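Local coordinates for cell shape-determining protein MreC (Listeria monocytogenes, PDB 2J5U), which probably helps to form and maintain cell shape, and assembles as dimers, at residues Q163-D167 / M168-K172. Residues are numbered along the deposited sequence; the frame is centred on the assembly and turned at random.
Sequences QLPYD and MKFKK
Leu164 and Phe170 both hold CG anti to their own carbonyl carbon (chi1 -71° and -53°), which turns the two side chains toward each other; chi2 of Leu164 (65°, to CD1) then puts CD2 anti to CA and over one face of the phenyl ring. Leu164 CD2 stands 3.9 Å from the centroid of the Phe170 ring, in a CH-pi contact displaced somewhat toward the rim. Its nearest ring atom is Phe170 CZ, 3.6 Å from Leu164 CD2, and Leu164 CB lies 3.8 Å from the same CZ. The backbone oxygen of Pro165 reaches the ring's edge instead, near its plane, with O 4.0 Å from Phe170 CE1. Next to this pair, Met168 bends at chi3 and lays its thioether across the CG corner of the proline ring: Pro165 CG is 3.5 Å from Met168 SD and 3.7 Å from Met168 CE. The chain turns through Tyr166 and Asp167 as it leaves strand 158-165 of the second six-stranded barrel, so these side chains pack across the turn. Val139, Ile194 and Val197 also pack on Phe170, while Pro165 touches Tyr217 of the second subunit. Between the segments, then, methyl, rings and sulfur meet through dispersion and shape, with little directional constraint, whereas Gln206 on the adjacent strand fixes the backbone, its NE2 donating to the carbonyls of both Pro165 and Met168.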
loop_
_atom_site.group_PDB
_atom_site.type_symbol
_atom_site.label_atom_id
_atom_site.label_comp_id
_atom_site.label_asym_id
_atom_site.label_seq_id
_atom_site.Cartn_x
_atom_site.Cartn_y
_atom_site.Cartn_z
ATOM N N GLN A 163 13.803 -69.586 -13.542
ATOM C CA GLN A 163 13.822 -68.514 -12.557
ATOM C C GLN A 163 12.933 -67.305 -12.721
ATOM O O GLN A 163 13.355 -66.190 -12.427
ATOM C CB GLN A 163 15.247 -68.035 -12.367
ATOM C CG GLN A 163 16.051 -69.011 -11.591
ATOM C CD GLN A 163 17.467 -68.561 -11.410
ATOM O OE1 GLN A 163 18.272 -68.603 -12.345
ATOM N NE2 GLN A 163 17.790 -68.118 -10.199
ATOM N N LEU A 164 11.710 -67.514 -13.182
ATOM C CA LEU A 164 10.776 -66.420 -13.327
ATOM C C LEU A 164 10.110 -66.289 -11.973
ATOM O O LEU A 164 9.974 -67.274 -11.252
ATOM C CB LEU A 164 9.741 -66.736 -14.401
ATOM C CG LEU A 164 10.281 -66.715 -15.829
ATOM C CD1 LEU A 164 11.287 -67.822 -15.971
ATOM C CD2 LEU A 164 9.160 -66.900 -16.842
ATOM N N PRO A 165 9.706 -65.069 -11.596
ATOM C CA PRO A 165 9.051 -64.841 -10.302
ATOM C C PRO A 165 7.876 -65.791 -10.101
ATOM O O PRO A 165 7.058 -65.968 -10.999
ATOM C CB PRO A 165 8.629 -63.375 -10.380
ATOM C CG PRO A 165 8.500 -63.117 -11.872
ATOM C CD PRO A 165 9.691 -63.850 -12.422
ATOM N N TYR A 166 7.794 -66.392 -8.918
ATOM C CA TYR A 166 6.743 -67.362 -8.609
ATOM C C TYR A 166 5.330 -66.811 -8.464
ATOM O O TYR A 166 4.362 -67.558 -8.576
ATOM C CB TYR A 166 7.093 -68.115 -7.331
ATOM C CG TYR A 166 6.805 -67.326 -6.079
ATOM C CD1 TYR A 166 5.539 -67.359 -5.481
ATOM C CD2 TYR A 166 7.789 -66.519 -5.498
ATOM C CE1 TYR A 166 5.260 -66.605 -4.331
ATOM C CE2 TYR A 166 7.522 -65.763 -4.350
ATOM C CZ TYR A 166 6.258 -65.812 -3.775
ATOM O OH TYR A 166 6.003 -65.077 -2.642
ATOM N N ASP A 167 5.200 -65.517 -8.211
ATOM C CA ASP A 167 3.877 -64.935 -8.032
ATOM C C ASP A 167 3.301 -64.250 -9.265
ATOM O O ASP A 167 2.148 -63.821 -9.263
ATOM C CB ASP A 167 3.921 -63.947 -6.885
ATOM C CG ASP A 167 5.063 -62.982 -7.020
ATOM O OD1 ASP A 167 5.034 -62.152 -7.958
ATOM O OD2 ASP A 167 6.000 -63.066 -6.196
ATOM N N MET A 168 4.105 -64.143 -10.313
ATOM C CA MET A 168 3.664 -63.521 -11.552
ATOM C C MET A 168 2.990 -64.629 -12.368
ATOM O O MET A 168 3.350 -65.797 -12.234
ATOM C CB MET A 168 4.888 -62.968 -12.278
ATOM C CG MET A 168 4.659 -61.695 -13.049
ATOM S SD MET A 168 6.224 -60.835 -13.336
ATOM C CE MET A 168 6.450 -60.091 -11.776
ATOM N N LYS A 169 2.015 -64.289 -13.201
ATOM C CA LYS A 169 1.347 -65.328 -13.983
ATOM C C LYS A 169 1.609 -65.198 -15.483
ATOM O O LYS A 169 1.473 -64.118 -16.060
ATOM C CB LYS A 169 -0.157 -65.297 -13.727
ATOM C CG LYS A 169 -0.809 -64.030 -14.223
ATOM C CD LYS A 169 -2.306 -64.190 -14.357
ATOM C CE LYS A 169 -2.975 -64.397 -13.021
ATOM N NZ LYS A 169 -4.429 -64.642 -13.221
ATOM N N PHE A 170 1.965 -66.312 -16.119
ATOM C CA PHE A 170 2.262 -66.286 -17.543
ATOM C C PHE A 170 1.255 -67.022 -18.398
ATOM O O PHE A 170 0.660 -68.008 -17.974
ATOM C CB PHE A 170 3.663 -66.834 -17.783
ATOM C CG PHE A 170 4.705 -66.161 -16.951
ATOM C CD1 PHE A 170 4.974 -66.603 -15.663
ATOM C CD2 PHE A 170 5.375 -65.044 -17.430
ATOM C CE1 PHE A 170 5.895 -65.940 -14.864
ATOM C CE2 PHE A 170 6.294 -64.377 -16.639
ATOM C CZ PHE A 170 6.555 -64.824 -15.356
ATOM N N LYS A 171 1.083 -66.530 -19.618
ATOM C CA LYS A 171 0.127 -67.095 -20.550
ATOM C C LYS A 171 0.826 -67.544 -21.822
ATOM O O LYS A 171 1.774 -66.912 -22.282
ATOM C CB LYS A 171 -0.933 -66.040 -20.873
ATOM C CG LYS A 171 -2.312 -66.600 -21.158
ATOM C CD LYS A 171 -3.389 -65.521 -21.045
ATOM C CE LYS A 171 -4.785 -66.131 -21.146
ATOM N NZ LYS A 171 -5.848 -65.112 -20.914
ATOM N N LYS A 172 0.357 -68.650 -22.386
ATOM C CA LYS A 172 0.931 -69.174 -23.614
ATOM C C LYS A 172 0.829 -68.142 -24.734
ATOM O O LYS A 172 -0.264 -67.677 -25.046
ATOM C CB LYS A 172 0.198 -70.451 -24.029
ATOM C CG LYS A 172 0.481 -70.877 -25.458
ATOM C CD LYS A 172 -0.293 -72.122 -25.836
ATOM C CE LYS A 172 -0.012 -72.501 -27.274
ATOM N NZ LYS A 172 -0.796 -73.692 -27.674
#